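Side-chain contacts in lectin (Colocasia esculenta, PDB 5T1X), which binds mannose as a bulb-type lectin and agglutinates rabbit erythrocytes: residues Asn29-Val34 and Leu61-Gly66; Gln10-Asn13 and His17-Asn20; Tyr83-Val86 and Arg92-Val95; Ala76-Gly81 and Phe96-Phe101. All coordinates share one frame; numbering follows the deposited sequence.

Contact 1: residues Asn29-Val34 and Leu61-Gly66; sequences NDCNLV and LVIKNG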
loop_
_atom_site.group_PDB
_atom_site.type_symbol
_atom_site.label_atom_id
_atom_site.label_comp_id
_atom_site.label_asym_id
_atom_site.label_seq_id
_atom_site.Cartn_x
_atom_site.Cartn_y
_atom_site.Cartn_z
ATOM N N ASN A 29 13.982 3.684 20.032
ATOM C CA ASN A 29 15.405 3.871 20.339
ATOM C C ASN A 29 15.950 2.705 21.180
ATOM O O ASN A 29 17.166 2.491 21.198
ATOM C CB ASN A 29 15.676 5.224 21.018
ATOM C CG ASN A 29 14.833 5.533 22.230
ATOM O OD1 ASN A 29 14.866 4.830 23.247
ATOM N ND2 ASN A 29 14.115 6.646 22.176
ATOM N N ASP A 30 15.052 1.921 21.823
ATOM C CA ASP A 30 15.430 0.737 22.597
ATOM C C ASP A 30 15.413 -0.525 21.693
ATOM O O ASP A 30 15.408 -1.641 22.202
ATOM C CB ASP A 30 14.533 0.568 23.852
ATOM C CG ASP A 30 13.090 0.115 23.642
ATOM O OD1 ASP A 30 12.637 0.074 22.475
ATOM O OD2 ASP A 30 12.413 -0.189 24.648
ATOM N N CYS A 31 15.378 -0.336 20.349
ATOM C CA CYS A 31 15.392 -1.372 19.304
ATOM C C CYS A 31 14.102 -2.230 19.274
ATOM O O CYS A 31 14.058 -3.212 18.527
ATOM C CB CYS A 31 16.638 -2.253 19.404
ATOM S SG CYS A 31 17.280 -2.806 17.806
ATOM N N ASN A 32 13.056 -1.856 20.042
ATOM C CA ASN A 32 11.783 -2.582 20.006
ATOM C C ASN A 32 10.845 -1.944 18.978
ATOM O O ASN A 32 10.701 -0.725 18.955
ATOM C CB ASN A 32 11.105 -2.629 21.385
ATOM C CG ASN A 32 10.063 -3.721 21.548
ATOM O OD1 ASN A 32 9.929 -4.631 20.733
ATOM N ND2 ASN A 32 9.332 -3.690 22.651
ATOM N N LEU A 33 10.239 -2.760 18.101
ATOM C CA LEU A 33 9.275 -2.272 17.115
ATOM C C LEU A 33 7.903 -2.578 17.684
ATOM O O LEU A 33 7.567 -3.749 17.869
ATOM C CB LEU A 33 9.505 -2.929 15.738
ATOM C CG LEU A 33 8.521 -2.529 14.634
ATOM C CD1 LEU A 33 8.746 -1.098 14.174
ATOM C CD2 LEU A 33 8.611 -3.488 13.463
ATOM N N VAL A 34 7.145 -1.537 18.057
ATOM C CA VAL A 34 5.865 -1.746 18.730
ATOM C C VAL A 34 4.713 -1.137 17.940
ATOM O O VAL A 34 4.803 0.001 17.469
ATOM C CB VAL A 34 5.886 -1.198 20.184
ATOM C CG1 VAL A 34 4.582 -1.505 20.921
ATOM C CG2 VAL A 34 7.077 -1.738 20.976
ATOM N N LEU A 61 10.524 -8.001 6.473
ATOM C CA LEU A 61 10.794 -6.865 7.365
ATOM C C LEU A 61 12.053 -7.178 8.169
ATOM O O LEU A 61 12.194 -8.308 8.643
ATOM C CB LEU A 61 9.614 -6.595 8.306
ATOM C CG LEU A 61 8.379 -5.943 7.684
ATOM C CD1 LEU A 61 7.195 -6.108 8.597
ATOM C CD2 LEU A 61 8.603 -4.453 7.407
ATOM N N VAL A 62 12.985 -6.210 8.300
ATOM C CA VAL A 62 14.255 -6.439 9.011
ATOM C C VAL A 62 14.567 -5.258 9.935
ATOM O O VAL A 62 14.520 -4.104 9.501
ATOM C CB VAL A 62 15.440 -6.688 8.020
ATOM C CG1 VAL A 62 16.769 -6.877 8.757
ATOM C CG2 VAL A 62 15.177 -7.879 7.103
ATOM N N ILE A 63 14.912 -5.560 11.192
ATOM C CA ILE A 63 15.389 -4.583 12.170
ATOM C C ILE A 63 16.902 -4.766 12.251
ATOM O O ILE A 63 17.368 -5.889 12.461
ATOM C CB ILE A 63 14.713 -4.697 13.572
ATOM C CG1 ILE A 63 13.178 -4.576 13.480
ATOM C CG2 ILE A 63 15.302 -3.663 14.573
ATOM C CD1 ILE A 63 12.445 -4.963 14.776
ATOM N N LYS A 64 17.658 -3.679 12.057
ATOM C CA LYS A 64 19.122 -3.664 12.146
ATOM C C LYS A 64 19.576 -2.549 13.078
ATOM O O LYS A 64 18.958 -1.488 13.083
ATOM C CB LYS A 64 19.759 -3.467 10.763
ATOM C CG LYS A 64 19.657 -4.671 9.838
ATOM C CD LYS A 64 20.183 -4.326 8.459
ATOM C CE LYS A 64 20.159 -5.507 7.525
ATOM N NZ LYS A 64 20.435 -5.093 6.127
ATOM N N ASN A 65 20.667 -2.759 13.833
ATOM C CA ASN A 65 21.195 -1.712 14.718
ATOM C C ASN A 65 22.022 -0.701 13.892
ATOM O O ASN A 65 22.086 -0.820 12.664
ATOM C CB ASN A 65 22.008 -2.309 15.882
ATOM C CG ASN A 65 23.138 -3.244 15.504
ATOM O OD1 ASN A 65 23.668 -3.235 14.382
ATOM N ND2 ASN A 65 23.552 -4.064 16.460
ATOM N N GLY A 66 22.624 0.284 14.565
ATOM C CA GLY A 66 23.459 1.307 13.941
ATOM C C GLY A 66 24.669 0.762 13.204
ATOM O O GLY A 66 25.101 1.349 12.208
#

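Contact 2: residues Gln10-Asn13 and His17-Asn20; sequences QTLN and HLKN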
loop_
_atom_site.group_PDB
_atom_site.type_symbol
_atom_site.label_atom_id
_atom_site.label_comp_id
_atom_site.label_asym_id
_atom_site.label_seq_id
_atom_site.Cartn_x
_atom_site.Cartn_y
_atom_site.Cartn_z
ATOM N N GLN A 10 13.150 1.478 1.365
ATOM C CA GLN A 10 13.007 2.622 2.282
ATOM C C GLN A 10 13.401 2.220 3.710
ATOM O O GLN A 10 13.532 1.032 4.004
ATOM C CB GLN A 10 11.582 3.185 2.253
ATOM C CG GLN A 10 11.192 3.773 0.904
ATOM C CD GLN A 10 9.777 4.303 0.909
ATOM O OE1 GLN A 10 8.900 3.813 1.619
ATOM N NE2 GLN A 10 9.522 5.304 0.096
ATOM N N THR A 11 13.593 3.207 4.593
ATOM C CA THR A 11 13.970 2.974 5.980
ATOM C C THR A 11 13.056 3.745 6.934
ATOM O O THR A 11 12.792 4.932 6.721
ATOM C CB THR A 11 15.451 3.400 6.206
ATOM O OG1 THR A 11 16.327 2.629 5.374
ATOM C CG2 THR A 11 15.900 3.259 7.657
ATOM N N LEU A 12 12.584 3.059 7.982
ATOM C CA LEU A 12 11.878 3.673 9.103
ATOM C C LEU A 12 12.973 3.857 10.154
ATOM O O LEU A 12 13.458 2.876 10.734
ATOM C CB LEU A 12 10.670 2.846 9.597
ATOM C CG LEU A 12 9.867 3.427 10.788
ATOM C CD1 LEU A 12 9.112 4.690 10.403
ATOM C CD2 LEU A 12 8.880 2.404 11.335
ATOM N N ASN A 13 13.462 5.100 10.281
ATOM C CA ASN A 13 14.564 5.461 11.168
ATOM C C ASN A 13 14.188 5.365 12.650
ATOM O O ASN A 13 13.012 5.205 12.997
ATOM C CB ASN A 13 15.059 6.871 10.843
ATOM C CG ASN A 13 16.064 6.904 9.722
ATOM O OD1 ASN A 13 15.718 7.052 8.544
ATOM N ND2 ASN A 13 17.339 6.768 10.066
ATOM N N HIS A 17 7.818 6.832 12.968
ATOM C CA HIS A 17 6.458 6.297 13.010
ATOM C C HIS A 17 5.848 5.993 11.666
ATOM O O HIS A 17 6.110 6.682 10.682
ATOM C CB HIS A 17 5.494 7.320 13.642
ATOM C CG HIS A 17 5.815 7.771 15.025
ATOM N ND1 HIS A 17 5.032 7.407 16.097
ATOM C CD2 HIS A 17 6.756 8.639 15.448
ATOM C CE1 HIS A 17 5.541 8.029 17.145
ATOM N NE2 HIS A 17 6.588 8.772 16.804
ATOM N N LEU A 18 4.936 5.016 11.674
ATOM C CA LEU A 18 3.895 4.742 10.685
ATOM C C LEU A 18 2.606 4.890 11.465
ATOM O O LEU A 18 2.555 4.408 12.597
ATOM C CB LEU A 18 3.989 3.375 10.002
ATOM C CG LEU A 18 5.196 3.053 9.113
ATOM C CD1 LEU A 18 4.942 1.759 8.374
ATOM C CD2 LEU A 18 5.486 4.157 8.089
ATOM N N LYS A 19 1.593 5.601 10.938
ATOM C CA LYS A 19 0.380 5.788 11.732
ATOM C C LYS A 19 -0.856 5.734 10.866
ATOM O O LYS A 19 -0.875 6.294 9.772
ATOM C CB LYS A 19 0.436 7.129 12.506
ATOM C CG LYS A 19 -0.686 7.341 13.524
ATOM C CD LYS A 19 -0.450 8.594 14.359
ATOM C CE LYS A 19 -1.530 8.867 15.380
ATOM N NZ LYS A 19 -1.533 7.867 16.484
ATOM N N ASN A 20 -1.904 5.077 11.375
ATOM C CA ASN A 20 -3.201 5.054 10.705
ATOM C C ASN A 20 -4.261 5.102 11.814
ATOM O O ASN A 20 -4.464 4.114 12.519
ATOM C CB ASN A 20 -3.352 3.858 9.752
ATOM C CG ASN A 20 -4.502 4.035 8.784
ATOM O OD1 ASN A 20 -5.428 4.820 9.006
ATOM N ND2 ASN A 20 -4.498 3.270 7.711
#

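Contact 3: residues Tyr83-Val86 and Arg92-Val95; sequences YAAV and RLVV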
loop_
_atom_site.group_PDB
_atom_site.type_symbol
_atom_site.label_atom_id
_atom_site.label_comp_id
_atom_site.label_asym_id
_atom_site.label_seq_id
_atom_site.Cartn_x
_atom_site.Cartn_y
_atom_site.Cartn_z
ATOM N N TYR A 83 7.862 -4.501 -2.754
ATOM C CA TYR A 83 6.913 -4.829 -1.692
ATOM C C TYR A 83 6.495 -3.583 -0.938
ATOM O O TYR A 83 7.161 -2.547 -1.022
ATOM C CB TYR A 83 7.548 -5.852 -0.725
ATOM C CG TYR A 83 7.660 -7.232 -1.338
ATOM C CD1 TYR A 83 6.715 -8.213 -1.065
ATOM C CD2 TYR A 83 8.697 -7.547 -2.214
ATOM C CE1 TYR A 83 6.779 -9.468 -1.669
ATOM C CE2 TYR A 83 8.755 -8.790 -2.848
ATOM C CZ TYR A 83 7.790 -9.745 -2.570
ATOM O OH TYR A 83 7.821 -10.973 -3.173
ATOM N N ALA A 84 5.405 -3.696 -0.185
ATOM C CA ALA A 84 4.913 -2.592 0.638
ATOM C C ALA A 84 4.416 -3.112 1.982
ATOM O O ALA A 84 3.590 -4.029 2.012
ATOM C CB ALA A 84 3.794 -1.850 -0.088
ATOM N N ALA A 85 4.930 -2.546 3.085
ATOM C CA ALA A 85 4.461 -2.846 4.442
ATOM C C ALA A 85 3.501 -1.729 4.791
ATOM O O ALA A 85 3.905 -0.568 4.793
ATOM C CB ALA A 85 5.616 -2.927 5.429
ATOM N N VAL A 86 2.217 -2.057 4.966
ATOM C CA VAL A 86 1.147 -1.067 5.128
ATOM C C VAL A 86 0.476 -1.196 6.476
ATOM O O VAL A 86 0.151 -2.305 6.902
ATOM C CB VAL A 86 0.107 -1.235 3.980
ATOM C CG1 VAL A 86 -1.068 -0.261 4.124
ATOM C CG2 VAL A 86 0.763 -1.068 2.616
ATOM N N ARG A 92 -3.411 -3.562 12.029
ATOM C CA ARG A 92 -2.414 -4.589 11.739
ATOM C C ARG A 92 -1.429 -4.085 10.709
ATOM O O ARG A 92 -1.813 -3.332 9.812
ATOM C CB ARG A 92 -3.036 -5.934 11.296
ATOM C CG ARG A 92 -3.978 -5.894 10.108
ATOM C CD ARG A 92 -4.686 -7.231 9.939
ATOM N NE ARG A 92 -5.422 -7.293 8.674
ATOM C CZ ARG A 92 -6.675 -6.881 8.507
ATOM N NH1 ARG A 92 -7.357 -6.369 9.526
ATOM N NH2 ARG A 92 -7.255 -6.973 7.319
ATOM N N LEU A 93 -0.153 -4.483 10.846
ATOM C CA LEU A 93 0.877 -4.152 9.862
ATOM C C LEU A 93 0.945 -5.338 8.923
ATOM O O LEU A 93 1.061 -6.477 9.380
ATOM C CB LEU A 93 2.238 -3.842 10.517
ATOM C CG LEU A 93 3.408 -3.594 9.560
ATOM C CD1 LEU A 93 3.274 -2.248 8.850
ATOM C CD2 LEU A 93 4.731 -3.679 10.296
ATOM N N VAL A 94 0.786 -5.085 7.628
ATOM C CA VAL A 94 0.715 -6.147 6.625
ATOM C C VAL A 94 1.732 -5.906 5.522
ATOM O O VAL A 94 1.800 -4.800 4.980
ATOM C CB VAL A 94 -0.728 -6.248 6.023
ATOM C CG1 VAL A 94 -0.856 -7.437 5.078
ATOM C CG2 VAL A 94 -1.806 -6.325 7.109
ATOM N N VAL A 95 2.455 -6.965 5.132
ATOM C CA VAL A 95 3.385 -6.885 4.008
ATOM C C VAL A 95 2.668 -7.421 2.789
ATOM O O VAL A 95 2.243 -8.572 2.798
ATOM C CB VAL A 95 4.711 -7.650 4.253
ATOM C CG1 VAL A 95 5.613 -7.581 3.020
ATOM C CG2 VAL A 95 5.442 -7.135 5.483
#

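Contact 4: residues Ala76-Gly81 and Phe96-Phe101; sequences AKSVKG and FGPSVF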
loop_
_atom_site.group_PDB
_atom_site.type_symbol
_atom_site.label_atom_id
_atom_site.label_comp_id
_atom_site.label_asym_id
_atom_site.label_seq_id
_atom_site.Cartn_x
_atom_site.Cartn_y
_atom_site.Cartn_z
ATOM N N ALA A 76 8.935 -14.531 6.650
ATOM C CA ALA A 76 8.112 -14.700 5.447
ATOM C C ALA A 76 8.748 -13.968 4.268
ATOM O O ALA A 76 9.094 -12.789 4.373
ATOM C CB ALA A 76 6.698 -14.195 5.690
ATOM N N LYS A 77 8.946 -14.694 3.168
ATOM C CA LYS A 77 9.585 -14.196 1.950
ATOM C C LYS A 77 8.859 -14.669 0.705
ATOM O O LYS A 77 8.250 -15.739 0.711
ATOM C CB LYS A 77 11.037 -14.716 1.873
ATOM C CG LYS A 77 12.029 -14.070 2.831
ATOM C CD LYS A 77 13.455 -14.600 2.605
ATOM C CE LYS A 77 13.742 -15.941 3.253
ATOM N NZ LYS A 77 13.825 -15.844 4.737
ATOM N N SER A 78 8.989 -13.913 -0.384
ATOM C CA SER A 78 8.424 -14.305 -1.671
ATOM C C SER A 78 9.463 -14.000 -2.778
ATOM O O SER A 78 10.662 -13.995 -2.487
ATOM C CB SER A 78 7.071 -13.626 -1.895
ATOM O OG SER A 78 6.429 -14.136 -3.050
ATOM N N VAL A 79 9.032 -13.804 -4.033
ATOM C CA VAL A 79 9.944 -13.563 -5.169
ATOM C C VAL A 79 10.593 -12.177 -5.103
ATOM O O VAL A 79 10.071 -11.284 -4.442
ATOM C CB VAL A 79 9.242 -13.756 -6.536
ATOM C CG1 VAL A 79 8.840 -15.212 -6.740
ATOM C CG2 VAL A 79 8.037 -12.824 -6.697
ATOM N N LYS A 80 11.715 -11.987 -5.819
ATOM C CA LYS A 80 12.363 -10.674 -5.859
ATOM C C LYS A 80 11.461 -9.700 -6.591
ATOM O O LYS A 80 10.929 -10.012 -7.659
ATOM C CB LYS A 80 13.748 -10.744 -6.517
ATOM C CG LYS A 80 14.585 -9.498 -6.314
ATOM C CD LYS A 80 15.939 -9.643 -6.992
ATOM C CE LYS A 80 16.880 -8.537 -6.579
ATOM N NZ LYS A 80 18.219 -8.690 -7.201
ATOM N N GLY A 81 11.253 -8.548 -5.981
ATOM C CA GLY A 81 10.395 -7.520 -6.548
ATOM C C GLY A 81 10.202 -6.368 -5.594
ATOM O O GLY A 81 11.029 -6.153 -4.703
ATOM N N PHE A 96 2.555 -6.597 1.733
ATOM C CA PHE A 96 1.933 -6.976 0.461
ATOM C C PHE A 96 2.949 -7.015 -0.635
ATOM O O PHE A 96 3.714 -6.057 -0.787
ATOM C CB PHE A 96 0.880 -5.937 0.060
ATOM C CG PHE A 96 -0.327 -5.806 0.956
ATOM C CD1 PHE A 96 -1.478 -6.534 0.704
ATOM C CD2 PHE A 96 -0.339 -4.887 2.000
ATOM C CE1 PHE A 96 -2.609 -6.387 1.511
ATOM C CE2 PHE A 96 -1.479 -4.725 2.797
ATOM C CZ PHE A 96 -2.605 -5.477 2.549
ATOM N N GLY A 97 2.915 -8.059 -1.452
ATOM C CA GLY A 97 3.794 -8.069 -2.601
ATOM C C GLY A 97 3.960 -9.389 -3.307
ATOM O O GLY A 97 3.531 -10.428 -2.792
ATOM N N PRO A 98 4.653 -9.373 -4.468
ATOM C CA PRO A 98 5.243 -8.203 -5.148
ATOM C C PRO A 98 4.197 -7.343 -5.852
ATOM O O PRO A 98 3.019 -7.686 -5.876
ATOM C CB PRO A 98 6.203 -8.844 -6.162
ATOM C CG PRO A 98 5.514 -10.128 -6.526
ATOM C CD PRO A 98 4.885 -10.614 -5.238
ATOM N N SER A 99 4.629 -6.227 -6.436
ATOM C CA SER A 99 3.708 -5.386 -7.185
ATOM C C SER A 99 3.277 -6.130 -8.434
ATOM O O SER A 99 4.069 -6.899 -9.006
ATOM C CB SER A 99 4.356 -4.053 -7.539
ATOM O OG SER A 99 5.530 -4.234 -8.307
ATOM N N VAL A 100 2.009 -5.968 -8.818
ATOM C CA VAL A 100 1.443 -6.669 -9.968
ATOM C C VAL A 100 1.000 -5.682 -11.050
ATOM O O VAL A 100 0.693 -6.109 -12.159
ATOM C CB VAL A 100 0.275 -7.629 -9.575
ATOM C CG1 VAL A 100 0.752 -8.714 -8.609
ATOM C CG2 VAL A 100 -0.916 -6.865 -9.001
ATOM N N PHE A 101 0.930 -4.378 -10.722
ATOM C CA PHE A 101 0.473 -3.364 -11.667
ATOM C C PHE A 101 0.932 -1.981 -11.234
ATOM O O PHE A 101 0.970 -1.680 -10.046
ATOM C CB PHE A 101 -1.060 -3.418 -11.795
ATOM C CG PHE A 101 -1.678 -2.420 -12.742
ATOM C CD1 PHE A 101 -1.565 -2.579 -14.118
ATOM C CD2 PHE A 101 -2.387 -1.326 -12.258
ATOM C CE1 PHE A 101 -2.136 -1.650 -14.996
ATOM C CE2 PHE A 101 -2.974 -0.408 -13.136
ATOM C CZ PHE A 101 -2.842 -0.577 -14.498
HETATM O O HOH W 1 3.828 -13.115 -3.082
#

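Contact 1: residues Asn29-Val34 and Leu61-Gly66
I63 meets the mannose-binding loop and the strand that follows it through two different branches. Its CG2 methyl lies 3.9 Å from C31 SG, and its CD1 sits 3.7 Å from L33 CB. The first torsion of I63 (chi1 -57°) places CG1 beside the backbone N and CG2 beside the carbonyl carbon, spreading the two branches to reach partners two residues apart. This inner side is buried: M27, L53 and W72 also pack on I63, while L33 reaches L25. By contrast, D30 is partly exposed; its OD1 accepts from N32 N, two residues on, at 3.1 Å from above the carboxylate plane, an Asx turn. The exposed K64 starts away from the loop, and N65 OD1 accepts a hydrogen bond from S69 N. C31, N32 and D30 belong to the mannose site, whose QxDxNxVxY signature is that of bulb-type lectins; N32 ND2 is hydrogen-bonded to Q41 OE1, of another mannose ligand. Across the two segments the contact is wholly apolar: a sulfur atom, two methyls and the L33 CB methylene. This is consistent with a loop whose inner side is held by the C31-C51 disulfide and apolar packing.

Contact 2: residues Gln10-Asn13 and His17-Asn20
With chi1 at 180° and chi2 at 68°, L12 extends from its strand so that CD1 lands on the backbone of H17, while in L18 chi2 -170° sets CD1 anti to CA and leaves CD2 as the branch that faces L12. The methyl CD1 of L12 stands 3.6 Å from H17 N and also 3.6 Å from H17 O, and thus rests against main-chain polar atoms as much as against a side chain. Its approach to L18 CD2 is looser, at 4.3 Å. The CB of L18 does not point at the 10-13 segment; the distal part of the branched chain makes the meeting. No polar bond joins the two segments, and their main chains stay well apart, L12 CA and H17 CA being 7.2 Å from each other. H17 itself turns its imidazole to the exposed side, where ND1 is hydrogen-bonded to D24, so only its backbone serves the leucine. Two leucines therefore link different sheets of the beta-prism across the interior. L12, on the short, weakly bonded strand 11-12 at the edge of one sheet within this chain, also touches L53 of strand 52-55 and M27 of strand 23-27. L18 lies on strand 16-20, within this chain the edge of a second sheet, and packs on L25 of the adjoining strand 23-27.

Contact 3: residues Tyr83-Val86 and Arg92-Val95
V94 O receives the V86 amide at 2.8 Å from V86 N, a nearly straight bond of 171°, and is also approached by A85 CA at 3.3 Å in a weaker CA-H...O contact. The return bond runs from V94 N to V86 O at 2.9 Å, making V86 and V94 a hydrogen-bonded antiparallel pair; V86 O has L93 CA close by as well, 3.6 Å away. A85 and V95 form the next, non-hydrogen-bonded pair, where A84 O lies 3.5 Å from V95 CA. Side chains divide between the two faces. On one, A85 CB packs at 4.2 Å against V95 CG2 and, at a similar distance, against the end of L93, whose extended first torsion (chi1 175°) lays CD1 along the V86 carbonyl. L61 covers this side, which looks into the prism. On the other, V86 and V94 share their face with the neighbouring subunit, whose L8 packs on V86 and whose A104 packs on V94; Y5 and F96 of the same chain also touch V86. Y83 precedes the strand, and V95 CG1 meets Y83 CD1 obliquely, at 4.3 Å, while the tyrosine hydroxyl is hydrogen-bonded to V79 O. The two strands form a beta hairpin, and V94 and V95 also pair with a strand of the neighbouring subunit. A backbone ladder with apolar groups on both faces implies a sheet covered on the A85, L93 and V95 face by its own core and, on the V86 and V94 face, partly by the neighbouring subunit.

Contact 4: residues Ala76-Gly81 and Phe96-Phe101
This is a surface contact between the loop of residues 76-81, which leads from strand 70-73 toward strand 84-88, and the bend that interrupts the long strand 92-103, with P98 at its centre. The CG2 methyl of V79 lies 3.7 Å from P98 CG and 4.1 Å from P98 CD, the two side chains crossing obliquely. The first torsion of V79 (chi1 -66°) tucks CG2 between the two backbone branches, the position from which it faces the pyrrolidine ring. S78 OG stands 4.4 Å from P98 CD, and G81 brings its bare CA to 4.4 Å from P98 CB. The peptide bond before P98 is cis, so the chain turns sharply after G97, and the ring presents its CB, CG and CD to three residues of the loop. In the beta-prism fold of bulb-type lectins the end of the chain commonly crosses to the partner subunit, and the break in strand 92-103 falls in this region: F96, S99 and F101 pair in an antiparallel ladder with a strand of the neighbouring subunit. The one polar connection between the loop and the bend runs through water. The oxygen of one water molecule lies 2.8 Å from S78 OG and donates to G97 O at 2.7 Å, so the serine hydroxyl reaches the carbonyl of the cis peptide indirectly. Y83 packs on P98 as well. V79 is solvent-exposed, and the backbone of S78 is tied to Y58 and that of G81 to D57.

In the fold
Contacts 1, 2 and 3 are buried, whereas contact 4 lies on the surface, its centre about 14 Å from that of the chain. Contacts 1 and 2 join different sheets without polar bonds, contact 2 setting a leucine methyl partly against backbone, and both draw on the sheets built round strands 23-27 and 52-55. Contact 3 instead works within one sheet, through its ladder of backbone bonds. Contact 4 is nested round it along the chain: both use strand 92-103, and Y83 of contact 3 packs against G97 of contact 4. L61, at the start of the 61-66 segment, packs instead on contact 3. In contact 4 a water joins the two segments, and only contact 1 holds mannose-binding residues.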